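PDB 4DZH: amidohydrolase from Xanthomonas campestris pv. campestris, which probably catalyses the zinc-dependent hydrolytic deamination of adenosine-type nucleosides such as 5'-methylthioadenosine. Local coordinates for residues 311-316 / 354-359; 73-78 / 325-330; 284-289 / 331-336. All coordinates share one frame; numbering follows the deposited sequence.

Contact 1 (311-316 / 354-359); sequences LAIGTD and RAATLG. With ZN (zinc ion), chain E; ZN (zinc ion), chain F.
Strand 311-313 and helix 354-359 meet where Ala312 lies beside Ala355, their axes running 103° to one another and approaching to 6.2 Å. In the TIM-barrel fold of this amidohydrolase, strand 310-313 pairs with strand 283-286 on one side and, through a backbone bond between Ile313 and Ala78, with strand 69-80, which carries the zinc ligand His79 and leads to His81. Helix 349-363 packs against the outside of the wall, as helices do in a TIM barrel, and small residues let it come close. The methyl of Ala355 is the main point of touch: its CB lies 3.3 Å from Leu311 O. Gly359, one turn further on, brings its CA to within 3.5 Å of the same Leu311 O, a CA-H...O contact with 146° at the hydrogen. Here the helix widens into a pi-type turn, in which Arg354 O accepts from Thr357 N and Gly359 N, the two donors coming from opposite faces of its plane. Ile313 supplies the apolar part. With CG1 placed beside the backbone N (chi1 -67°) and the chain extended beyond it, CD1 reaches Ala355 CB at 4.0 Å and grazes the methyl of Ala356. A water spans the rest of the junction, accepting from Ile313 N at 2.9 Å and able to donate to Ala355 O at 2.8 Å, linking a strand amide to a helix carbonyl, though other acceptors compete for its protons. Past the strand the chain reaches Asp316, whose carboxylate bridges two zinc ions. One of them is also held by His79, His81 and His228 and is bound by OD1 of Asp316 at 2.4 Å; the other takes both carboxylate oxygens, with Asp316 OD2 at 2.0 Å from it.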
ATOM      1  N   LEU A 311     -18.335   2.621  10.452  1.00 24.50           N
ATOM      2  CA  LEU A 311     -17.491   2.074   9.377  1.00 21.52           C
ATOM      3  C   LEU A 311     -16.234   1.434   9.964  1.00 19.91           C
ATOM      4  O   LEU A 311     -15.536   2.040  10.785  1.00 21.71           O
ATOM      5  CB  LEU A 311     -17.084   3.160   8.381  1.00 19.16           C
ATOM      6  CG  LEU A 311     -16.398   2.784   7.057  1.00 24.49           C
ATOM      7  CD1 LEU A 311     -17.347   2.032   6.136  1.00 31.22           C
ATOM      8  CD2 LEU A 311     -15.828   3.962   6.351  1.00 26.78           C
ATOM      9  N   ALA A 312     -15.974   0.195   9.538  1.00 17.47           N
ATOM     10  CA  ALA A 312     -14.730  -0.507   9.879  1.00 15.22           C
ATOM     11  C   ALA A 312     -13.967  -0.887   8.622  1.00 14.98           C
ATOM     12  O   ALA A 312     -14.447  -0.736   7.490  1.00 18.42           O
ATOM     13  CB  ALA A 312     -15.088  -1.750  10.685  1.00 16.66           C
ATOM     14  N   ILE A 313     -12.738  -1.403   8.819  1.00 15.41           N
ATOM     15  CA  ILE A 313     -11.854  -1.731   7.718  1.00 15.09           C
ATOM     16  C   ILE A 313     -11.370  -3.165   7.920  1.00 13.76           C
ATOM     17  O   ILE A 313     -11.087  -3.583   9.045  1.00 14.84           O
ATOM     18  CB  ILE A 313     -10.660  -0.734   7.669  1.00 14.59           C
ATOM     19  CG1 ILE A 313     -11.166   0.666   7.315  1.00 18.44           C
ATOM     20  CG2 ILE A 313      -9.588  -1.185   6.626  1.00 13.46           C
ATOM     21  CD1 ILE A 313     -10.123   1.769   7.418  1.00 19.83           C
ATOM     22  N   GLY A 314     -11.350  -3.916   6.829  1.00 14.27           N
ATOM     23  CA  GLY A 314     -10.858  -5.287   6.863  1.00 14.99           C
ATOM     24  C   GLY A 314     -10.043  -5.587   5.596  1.00 13.52           C
ATOM     25  O   GLY A 314     -10.107  -4.868   4.574  1.00 13.87           O
ATOM     26  N   THR A 315      -9.297  -6.678   5.610  1.00 14.02           N
ATOM     27  CA  THR A 315      -8.404  -7.016   4.502  1.00 12.87           C
ATOM     28  C   THR A 315      -8.999  -8.087   3.557  1.00 12.88           C
ATOM     29  O   THR A 315      -8.512  -8.217   2.425  1.00 13.87           O
ATOM     30  CB  THR A 315      -6.990  -7.507   4.980  1.00 13.35           C
ATOM     31  OG1 THR A 315      -7.158  -8.651   5.841  1.00 13.05           O
ATOM     32  CG2 THR A 315      -6.206  -6.383   5.727  1.00 13.16           C
ATOM     33  N   ASP A 316      -9.967  -8.884   4.038  1.00 14.14           N
ATOM     34  CA  ASP A 316     -10.406 -10.104   3.350  1.00 12.43           C
ATOM     35  C   ASP A 316      -9.233 -11.069   3.376  1.00 15.83           C
ATOM     36  O   ASP A 316      -8.303 -10.893   4.196  1.00 17.02           O
ATOM     37  CB  ASP A 316     -10.907  -9.784   1.902  1.00 10.37           C
ATOM     38  CG  ASP A 316     -12.039 -10.708   1.411  1.00 16.33           C
ATOM     39  OD1 ASP A 316     -12.679 -11.504   2.141  1.00 19.39           O
ATOM     40  OD2 ASP A 316     -12.317 -10.509   0.205  1.00 15.80           O
ATOM     41  N   ARG A 354      -9.665   6.180  12.986  1.00 18.12           N
ATOM     42  CA  ARG A 354     -10.805   5.864  13.855  1.00 19.28           C
ATOM     43  C   ARG A 354     -11.509   4.586  13.390  1.00 17.96           C
ATOM     44  O   ARG A 354     -11.783   3.706  14.199  1.00 18.40           O
ATOM     45  CB  ARG A 354     -11.782   7.043  13.879  1.00 20.01           C
ATOM     46  CG  ARG A 354     -12.952   6.880  14.897  1.00 24.82           C
ATOM     47  CD  ARG A 354     -13.674   8.211  15.059  1.00 22.78           C
ATOM     48  NE  ARG A 354     -14.841   8.187  15.982  1.00 24.45           N
ATOM     49  CZ  ARG A 354     -14.726   8.413  17.291  1.00 27.17           C
ATOM     50  NH1 ARG A 354     -13.513   8.603  17.806  1.00 28.06           N
ATOM     51  NH2 ARG A 354     -15.827   8.450  18.101  1.00 25.59           N
ATOM     52  N   ALA A 355     -11.784   4.488  12.090  1.00 17.77           N
ATOM     53  CA  ALA A 355     -12.402   3.306  11.502  1.00 19.44           C
ATOM     54  C   ALA A 355     -11.572   2.048  11.775  1.00 17.37           C
ATOM     55  O   ALA A 355     -12.114   0.982  12.125  1.00 16.22           O
ATOM     56  CB  ALA A 355     -12.656   3.501  10.034  1.00 20.02           C
ATOM     57  N   ALA A 356     -10.248   2.168  11.608  1.00 17.35           N
ATOM     58  CA  ALA A 356      -9.339   1.047  11.814  1.00 16.66           C
ATOM     59  C   ALA A 356      -9.232   0.543  13.258  1.00 15.13           C
ATOM     60  O   ALA A 356      -8.693  -0.561  13.507  1.00 16.72           O
ATOM     61  CB  ALA A 356      -7.935   1.432  11.316  1.00 14.02           C
ATOM     62  N   THR A 357      -9.734   1.326  14.231  1.00 16.98           N
ATOM     63  CA  THR A 357      -9.583   0.943  15.628  1.00 15.38           C
ATOM     64  C   THR A 357     -10.963   0.887  16.265  1.00 18.13           C
ATOM     65  O   THR A 357     -11.560  -0.183  16.327  1.00 20.00           O
ATOM     66  CB  THR A 357      -8.673   1.932  16.399  1.00 15.93           C
ATOM     67  OG1 THR A 357      -9.097   3.294  16.143  1.00 16.66           O
ATOM     68  CG2 THR A 357      -7.207   1.714  15.941  1.00 15.94           C
ATOM     69  N   LEU A 358     -11.458   2.048  16.686  1.00 20.49           N
ATOM     70  CA  LEU A 358     -12.756   2.153  17.355  1.00 21.25           C
ATOM     71  C   LEU A 358     -13.911   1.733  16.444  1.00 20.97           C
ATOM     72  O   LEU A 358     -14.871   1.102  16.935  1.00 19.39           O
ATOM     73  CB  LEU A 358     -12.979   3.581  17.844  1.00 17.65           C
ATOM     74  CG  LEU A 358     -14.211   3.727  18.753  1.00 20.16           C
ATOM     75  CD1 LEU A 358     -14.091   2.854  20.000  1.00 22.37           C
ATOM     76  CD2 LEU A 358     -14.365   5.191  19.061  1.00 22.65           C
ATOM     77  N   GLY A 359     -13.868   2.047  15.135  1.00 18.87           N
ATOM     78  CA  GLY A 359     -14.930   1.600  14.227  1.00 20.64           C
ATOM     79  C   GLY A 359     -15.009   0.069  14.166  1.00 21.46           C
ATOM     80  O   GLY A 359     -16.080  -0.562  14.240  1.00 17.98           O
TER
HETATM   81 ZN    ZN E 504     -14.803 -12.325   2.731  1.00 17.64          ZN
HETATM   82 ZN    ZN F 505     -13.599 -11.919  -0.247  0.80 17.87          ZN
HETATM   83  O   HOH W   1     -11.792  -1.762  11.546  1.00 15.73           O
HETATM   84  O   HOH W   2     -15.101 -11.713   0.826  1.00 18.19           O
HETATM   85  O   HOH W   3     -14.543 -11.653  -2.145  0.80 16.23           O

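Contact 2 (73-78 / 325-330); sequences PGLVNA and DMFSEN
The Phe327 ring and the Asn77 amide each receive an apolar or sulfur neighbour from the other segment. A methyl of Leu75 meets the ring obliquely, its CD1 3.8 Å from Phe327 CE1, and the Leu75 side chain stands roughly perpendicular to that of Phe327. Over one face of the amide sits the thioether of Met326, its SD almost straight above Asn77 CG at 3.8 Å. Beneath the sulfur the amide is held by Thr315 OG1, which accepts from Asn77 ND2, and by a weak bond from His79 N to Asn77 OD1. Leu75 CD1 also packs on Met326 CB at 3.7 Å, the Leu75 and Met326 side chains lying alongside and pointing opposite ways. Strand 75-78 belongs to the TIM-barrel wall and runs on to the zinc ligands His79 and His81; helix 326-341, which follows the barrel strand 310-313, covers it here, with 9.9 Å between the segment axes. Two successive bends (chi2 -75°, chi3 -66°) carry the Met326 chain over Asn77 and bring its methyl to the strand backbone, CE lying 3.4 Å from Val76 O. At the start of the helix Asp325 is the N-cap: its OD1 accepts from Ser328 N at 2.9 Å, nearly straight at 170°, with the amide lying well above the carboxylate plane.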
ATOM      1  N   PRO A  73      -4.067   2.332  19.825  1.00 18.30           N
ATOM      2  CA  PRO A  73      -4.750   1.038  20.015  1.00 17.44           C
ATOM      3  C   PRO A  73      -4.388   0.092  18.882  1.00 16.59           C
ATOM      4  O   PRO A  73      -4.089   0.567  17.775  1.00 19.51           O
ATOM      5  CB  PRO A  73      -6.235   1.399  19.895  1.00 19.88           C
ATOM      6  CG  PRO A  73      -6.327   2.907  20.158  1.00 19.15           C
ATOM      7  CD  PRO A  73      -5.025   3.420  19.527  1.00 20.52           C
ATOM      8  N   GLY A  74      -4.426  -1.211  19.180  1.00 17.50           N
ATOM      9  CA  GLY A  74      -4.233  -2.183  18.114  1.00 17.72           C
ATOM     10  C   GLY A  74      -5.237  -1.970  17.002  1.00 19.26           C
ATOM     11  O   GLY A  74      -6.382  -1.562  17.195  1.00 18.58           O
ATOM     12  N   LEU A  75      -4.803  -2.209  15.785  1.00 16.22           N
ATOM     13  CA  LEU A  75      -5.712  -2.194  14.660  1.00 13.00           C
ATOM     14  C   LEU A  75      -6.644  -3.387  14.703  1.00 14.40           C
ATOM     15  O   LEU A  75      -6.289  -4.509  15.105  1.00 17.10           O
ATOM     16  CB  LEU A  75      -4.921  -2.196  13.368  1.00 11.88           C
ATOM     17  CG  LEU A  75      -3.943  -1.014  13.237  1.00 13.80           C
ATOM     18  CD1 LEU A  75      -3.152  -1.095  11.935  1.00 17.23           C
ATOM     19  CD2 LEU A  75      -4.601   0.398  13.438  1.00 14.43           C
ATOM     20  N   VAL A  76      -7.874  -3.148  14.272  1.00 16.66           N
ATOM     21  CA  VAL A  76      -8.917  -4.159  14.281  1.00 15.06           C
ATOM     22  C   VAL A  76      -9.265  -4.496  12.846  1.00 15.08           C
ATOM     23  O   VAL A  76      -9.788  -3.636  12.086  1.00 15.70           O
ATOM     24  CB  VAL A  76     -10.149  -3.636  15.057  1.00 15.83           C
ATOM     25  CG1 VAL A  76     -11.308  -4.644  14.965  1.00 15.34           C
ATOM     26  CG2 VAL A  76      -9.789  -3.353  16.527  1.00 16.93           C
ATOM     27  N   ASN A  77      -8.863  -5.700  12.422  1.00 11.96           N
ATOM     28  CA  ASN A  77      -9.098  -6.131  11.064  1.00 13.16           C
ATOM     29  C   ASN A  77     -10.474  -6.769  11.040  1.00 13.44           C
ATOM     30  O   ASN A  77     -10.650  -7.899  11.476  1.00 13.06           O
ATOM     31  CB  ASN A  77      -8.003  -7.149  10.650  1.00 13.45           C
ATOM     32  CG  ASN A  77      -8.091  -7.557   9.171  1.00 15.25           C
ATOM     33  OD1 ASN A  77      -9.178  -7.502   8.523  1.00 13.16           O
ATOM     34  ND2 ASN A  77      -6.965  -8.031   8.616  1.00 15.13           N
ATOM     35  N   ALA A  78     -11.447  -6.024  10.538  1.00 13.92           N
ATOM     36  CA  ALA A  78     -12.848  -6.385  10.750  1.00 16.06           C
ATOM     37  C   ALA A  78     -13.415  -7.343   9.708  1.00 14.74           C
ATOM     38  O   ALA A  78     -14.658  -7.539   9.665  1.00 15.39           O
ATOM     39  CB  ALA A  78     -13.696  -5.069  10.829  1.00 17.35           C
ATOM     40  N   ASP A 325      -2.108  -6.558   5.654  1.00 11.89           N
ATOM     41  CA  ASP A 325      -1.457  -5.328   6.071  1.00 11.85           C
ATOM     42  C   ASP A 325      -2.519  -4.260   6.288  1.00 12.06           C
ATOM     43  O   ASP A 325      -3.029  -3.676   5.291  1.00 13.19           O
ATOM     44  CB  ASP A 325      -0.481  -4.885   4.957  1.00 10.35           C
ATOM     45  CG  ASP A 325       0.272  -3.570   5.278  1.00 12.21           C
ATOM     46  OD1 ASP A 325      -0.131  -2.869   6.237  1.00 14.70           O
ATOM     47  OD2 ASP A 325       1.240  -3.248   4.553  1.00 12.92           O
ATOM     48  N   MET A 326      -2.876  -4.006   7.542  1.00 11.63           N
ATOM     49  CA  MET A 326      -3.888  -2.973   7.806  1.00 12.48           C
ATOM     50  C   MET A 326      -3.353  -1.573   7.616  1.00 14.58           C
ATOM     51  O   MET A 326      -4.145  -0.646   7.397  1.00 15.57           O
ATOM     52  CB  MET A 326      -4.483  -3.140   9.213  1.00 12.49           C
ATOM     53  CG  MET A 326      -5.460  -4.286   9.308  1.00 13.12           C
ATOM     54  SD  MET A 326      -7.058  -3.905   8.536  1.00 14.24           S
ATOM     55  CE  MET A 326      -7.662  -2.590   9.623  1.00 16.10           C
ATOM     56  N   PHE A 327      -2.025  -1.338   7.723  1.00 11.28           N
ATOM     57  CA  PHE A 327      -1.523   0.012   7.438  1.00 13.47           C
ATOM     58  C   PHE A 327      -1.808   0.353   5.981  1.00 14.56           C
ATOM     59  O   PHE A 327      -2.271   1.448   5.667  1.00 13.93           O
ATOM     60  CB  PHE A 327      -0.012   0.115   7.716  1.00 12.69           C
ATOM     61  CG  PHE A 327       0.322   0.339   9.170  1.00 12.44           C
ATOM     62  CD1 PHE A 327       0.229  -0.698  10.093  1.00 14.83           C
ATOM     63  CD2 PHE A 327       0.743   1.590   9.595  1.00 19.19           C
ATOM     64  CE1 PHE A 327       0.516  -0.490  11.432  1.00 16.52           C
ATOM     65  CE2 PHE A 327       1.048   1.810  10.952  1.00 19.29           C
ATOM     66  CZ  PHE A 327       0.941   0.787  11.846  1.00 17.61           C
ATOM     67  N   SER A 328      -1.541  -0.597   5.093  1.00 11.45           N
ATOM     68  CA  SER A 328      -1.868  -0.437   3.686  1.00 13.88           C
ATOM     69  C   SER A 328      -3.349  -0.329   3.440  1.00 14.24           C
ATOM     70  O   SER A 328      -3.768   0.528   2.671  1.00 13.25           O
ATOM     71  CB  SER A 328      -1.318  -1.589   2.865  1.00 15.66           C
ATOM     72  OG  SER A 328      -1.595  -1.399   1.472  1.00 13.77           O
ATOM     73  N   GLU A 329      -4.125  -1.221   4.053  1.00 13.95           N
ATOM     74  CA  GLU A 329      -5.572  -1.199   3.857  1.00 10.56           C
ATOM     75  C   GLU A 329      -6.156   0.190   4.228  1.00 15.05           C
ATOM     76  O   GLU A 329      -7.046   0.733   3.503  1.00 15.34           O
ATOM     77  CB  GLU A 329      -6.230  -2.289   4.701  1.00 10.28           C
ATOM     78  CG  GLU A 329      -7.572  -2.663   4.074  1.00 11.75           C
ATOM     79  CD  GLU A 329      -7.439  -3.504   2.853  1.00 16.45           C
ATOM     80  OE1 GLU A 329      -8.386  -3.456   2.007  1.00 18.01           O
ATOM     81  OE2 GLU A 329      -6.446  -4.240   2.707  1.00 15.38           O
ATOM     82  N   ASN A 330      -5.654   0.766   5.327  1.00 14.57           N
ATOM     83  CA  ASN A 330      -6.108   2.074   5.784  1.00 13.95           C
ATOM     84  C   ASN A 330      -5.770   3.127   4.772  1.00 13.19           C
ATOM     85  O   ASN A 330      -6.616   3.972   4.430  1.00 14.43           O
ATOM     86  CB  ASN A 330      -5.450   2.487   7.106  1.00 16.87           C
ATOM     87  CG  ASN A 330      -5.867   1.615   8.297  1.00 16.62           C
ATOM     88  OD1 ASN A 330      -6.878   0.913   8.270  1.00 14.96           O
ATOM     89  ND2 ASN A 330      -5.094   1.719   9.380  1.00 16.78           N
TER

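Contact 3 (284-289 / 331-336); sequences VVHCPE and RTAAIL. With MG (magnesium ion), chain B.
Contact 3 is a buried, mixed apolar and polar junction where barrel strand 283-286 and the helix after it lie against helix 326-341, beside a magnesium site. Pro288 forms the apolar middle: its CG is 3.9 Å from Ala333 CB, and its CB touches Thr332 CG2 and Leu336 CD2. The ring of His286 has Pro288 CD over one face and Leu336 CD2 at its edge. A water completes that end, 2.7 Å from His286 NE2 and donating to Ala333 O at 3.0 Å. At the other end Thr332 OG1, beside its backbone N (chi1 -60°), donates to Glu289 OE2 at 2.6 Å, on the anti side and 20° out of the carboxylate plane; it also meets Ser328 O of its own helix. Ser328 OG bonds to Glu289 OE2 and to Arg331 NH2, which lies 4.1 Å from OE2, too far for a salt bridge, with OE2 at the guanidinium edge. Arg331 packs near Ser328 of the second subunit, at the dimer interface. Glu289 OE1 binds the magnesium ion at 2.0 Å with Asn321, Asp323 and three waters. Gripped on one oxygen by hydroxyls and on the other by metal, the Glu289 carboxylate is probably restricted in rotation and kept anionic.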
ATOM      1  N   VAL A 284     -20.756  -1.308   8.579  1.00 21.06           N
ATOM      2  CA  VAL A 284     -20.229  -1.700   7.271  1.00 18.47           C
ATOM      3  C   VAL A 284     -18.723  -1.933   7.434  1.00 21.33           C
ATOM      4  O   VAL A 284     -18.006  -1.073   7.981  1.00 21.75           O
ATOM      5  CB  VAL A 284     -20.512  -0.637   6.188  1.00 19.92           C
ATOM      6  CG1 VAL A 284     -19.818  -0.968   4.916  1.00 17.68           C
ATOM      7  CG2 VAL A 284     -22.030  -0.623   5.893  1.00 23.57           C
ATOM      8  N   VAL A 285     -18.259  -3.084   6.967  1.00 15.14           N
ATOM      9  CA  VAL A 285     -16.793  -3.300   6.843  1.00 14.64           C
ATOM     10  C   VAL A 285     -16.336  -3.093   5.400  1.00 17.34           C
ATOM     11  O   VAL A 285     -16.749  -3.798   4.463  1.00 17.17           O
ATOM     12  CB  VAL A 285     -16.415  -4.705   7.280  1.00 14.51           C
ATOM     13  CG1 VAL A 285     -14.878  -4.830   7.172  1.00 14.94           C
ATOM     14  CG2 VAL A 285     -16.896  -4.969   8.716  1.00 15.66           C
ATOM     15  N   HIS A 286     -15.418  -2.136   5.233  1.00 16.30           N
ATOM     16  CA  HIS A 286     -14.836  -1.782   3.953  1.00 15.88           C
ATOM     17  C   HIS A 286     -13.522  -2.531   3.747  1.00 16.45           C
ATOM     18  O   HIS A 286     -12.624  -2.454   4.584  1.00 17.25           O
ATOM     19  CB  HIS A 286     -14.645  -0.257   3.956  1.00 17.85           C
ATOM     20  CG  HIS A 286     -14.112   0.328   2.682  1.00 17.54           C
ATOM     21  ND1 HIS A 286     -14.428  -0.141   1.417  1.00 16.36           N
ATOM     22  CD2 HIS A 286     -13.280   1.385   2.484  1.00 16.73           C
ATOM     23  CE1 HIS A 286     -13.809   0.594   0.510  1.00 20.10           C
ATOM     24  NE2 HIS A 286     -13.109   1.532   1.131  1.00 20.11           N
ATOM     25  N   CYS A 287     -13.446  -3.258   2.640  1.00 17.40           N
ATOM     26  CA  CYS A 287     -12.282  -4.053   2.224  1.00 13.28           C
ATOM     27  C   CYS A 287     -11.835  -3.549   0.835  1.00 14.35           C
ATOM     28  O   CYS A 287     -12.029  -4.208  -0.204  1.00 15.58           O
ATOM     29  CB  CYS A 287     -12.676  -5.532   2.152  1.00 17.85           C
ATOM     30  SG  CYS A 287     -13.263  -6.204   3.720  1.00 16.35           S
ATOM     31  N   PRO A 288     -11.218  -2.367   0.791  1.00 16.92           N
ATOM     32  CA  PRO A 288     -10.961  -1.756  -0.517  1.00 16.70           C
ATOM     33  C   PRO A 288     -10.009  -2.544  -1.422  1.00 14.84           C
ATOM     34  O   PRO A 288     -10.172  -2.602  -2.634  1.00 16.34           O
ATOM     35  CB  PRO A 288     -10.343  -0.390  -0.153  1.00 17.17           C
ATOM     36  CG  PRO A 288      -9.868  -0.537   1.318  1.00 14.85           C
ATOM     37  CD  PRO A 288     -10.859  -1.493   1.937  1.00 15.27           C
ATOM     38  N   GLU A 289      -8.922  -3.105  -0.855  1.00 13.98           N
ATOM     39  CA  GLU A 289      -7.959  -3.741  -1.735  1.00 13.11           C
ATOM     40  C   GLU A 289      -8.543  -4.979  -2.414  1.00 13.06           C
ATOM     41  O   GLU A 289      -8.277  -5.196  -3.637  1.00 15.38           O
ATOM     42  CB  GLU A 289      -6.602  -4.031  -1.020  1.00 16.46           C
ATOM     43  CG  GLU A 289      -5.916  -2.724  -0.535  1.00 16.75           C
ATOM     44  CD  GLU A 289      -4.566  -2.894   0.121  1.00 19.54           C
ATOM     45  OE1 GLU A 289      -4.025  -4.043   0.133  1.00 13.94           O
ATOM     46  OE2 GLU A 289      -4.035  -1.843   0.565  1.00 17.42           O
ATOM     47  N   ARG A 331      -4.512   3.136   4.287  1.00 10.62           N
ATOM     48  CA  ARG A 331      -4.125   4.104   3.263  1.00 12.18           C
ATOM     49  C   ARG A 331      -4.991   3.955   1.999  1.00 13.18           C
ATOM     50  O   ARG A 331      -5.461   4.956   1.454  1.00 15.22           O
ATOM     51  CB  ARG A 331      -2.657   3.958   2.899  1.00 13.76           C
ATOM     52  CG  ARG A 331      -2.236   4.969   1.831  1.00 12.97           C
ATOM     53  CD  ARG A 331      -1.641   4.313   0.550  1.00 15.67           C
ATOM     54  NE  ARG A 331      -0.510   3.500   0.987  1.00 17.83           N
ATOM     55  CZ  ARG A 331      -0.501   2.163   0.970  1.00 19.44           C
ATOM     56  NH1 ARG A 331       0.529   1.512   1.492  1.00 20.59           N
ATOM     57  NH2 ARG A 331      -1.518   1.444   0.454  1.00 17.28           N
ATOM     58  N   THR A 332      -5.221   2.713   1.563  1.00 13.33           N
ATOM     59  CA  THR A 332      -6.034   2.504   0.357  1.00 13.75           C
ATOM     60  C   THR A 332      -7.460   3.028   0.589  1.00 16.09           C
ATOM     61  O   THR A 332      -8.029   3.721  -0.295  1.00 16.33           O
ATOM     62  CB  THR A 332      -6.051   1.027   0.001  1.00 15.69           C
ATOM     63  OG1 THR A 332      -4.693   0.585  -0.238  1.00 13.78           O
ATOM     64  CG2 THR A 332      -6.836   0.820  -1.280  1.00 14.38           C
ATOM     65  N   ALA A 333      -8.011   2.736   1.766  1.00 13.24           N
ATOM     66  CA  ALA A 333      -9.369   3.214   2.130  1.00 12.76           C
ATOM     67  C   ALA A 333      -9.378   4.738   2.066  1.00 17.52           C
ATOM     68  O   ALA A 333     -10.289   5.344   1.492  1.00 18.60           O
ATOM     69  CB  ALA A 333      -9.790   2.737   3.520  1.00 15.55           C
ATOM     70  N   ALA A 334      -8.371   5.357   2.659  1.00 17.07           N
ATOM     71  CA  ALA A 334      -8.407   6.807   2.750  1.00 18.73           C
ATOM     72  C   ALA A 334      -8.279   7.459   1.383  1.00 18.75           C
ATOM     73  O   ALA A 334      -8.956   8.483   1.135  1.00 20.05           O
ATOM     74  CB  ALA A 334      -7.298   7.306   3.687  1.00 16.45           C
ATOM     75  N   ILE A 335      -7.402   6.954   0.503  1.00 15.55           N
ATOM     76  CA  ILE A 335      -7.168   7.648  -0.775  1.00 13.73           C
ATOM     77  C   ILE A 335      -8.269   7.289  -1.768  1.00 17.05           C
ATOM     78  O   ILE A 335      -8.760   8.161  -2.488  1.00 17.19           O
ATOM     79  CB  ILE A 335      -5.735   7.431  -1.334  1.00 15.99           C
ATOM     80  CG1 ILE A 335      -5.535   5.953  -1.745  1.00 16.50           C
ATOM     81  CG2 ILE A 335      -4.709   7.898  -0.251  1.00 18.48           C
ATOM     82  CD1 ILE A 335      -4.149   5.690  -2.297  1.00 17.00           C
ATOM     83  N   LEU A 336      -8.723   6.035  -1.742  1.00 18.17           N
ATOM     84  CA  LEU A 336      -9.811   5.637  -2.624  1.00 19.20           C
ATOM     85  C   LEU A 336     -11.059   6.432  -2.262  1.00 18.71           C
ATOM     86  O   LEU A 336     -11.833   6.783  -3.141  1.00 22.11           O
ATOM     87  CB  LEU A 336     -10.122   4.133  -2.443  1.00 17.25           C
ATOM     88  CG  LEU A 336     -11.230   3.667  -3.417  1.00 16.03           C
ATOM     89  CD1 LEU A 336     -10.769   3.703  -4.810  1.00 16.72           C
ATOM     90  CD2 LEU A 336     -11.538   2.241  -3.024  1.00 18.32           C
TER
HETATM   91 MG    MG B 501      -2.862  -5.403   1.051  1.00 12.88          MG
HETATM   92  O   HOH W   4     -12.538   4.003   0.110  1.00 21.25           O
HETATM   93  O   HOH W   5      -3.753  -4.801   2.795  1.00 13.28           O
HETATM   94  O   HOH W   6      -1.964  -6.028  -0.817  1.00 16.38           O
HETATM   95  O   HOH W   7      -1.157  -4.128   1.237  1.00 14.69           O

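The three contacts join neighbouring strands of the barrel wall to the helices that cover them, with helix 326-341 shared by contacts 2 and 3. Centres of contacts 1 and 2 are about 7 Å apart, those of 1 and 3 about 9 Å, and those of 2 and 3 about 10 Å. Ala356 O accepts from Val76 N at 2.8 Å, tying the helix of contact 1 to the strand of contact 2. Between contacts 1 and 3 the neighbouring strands pair, His286 N reaching Ala312 O at 2.8 Å. Glu329 OE1 takes the amide Glu289 N at 2.9 Å, connecting contact 2 to the magnesium site. Contact 1 alone supplies a zinc ligand, while the Glu289 side chain lies about 11 Å from a zinc ion.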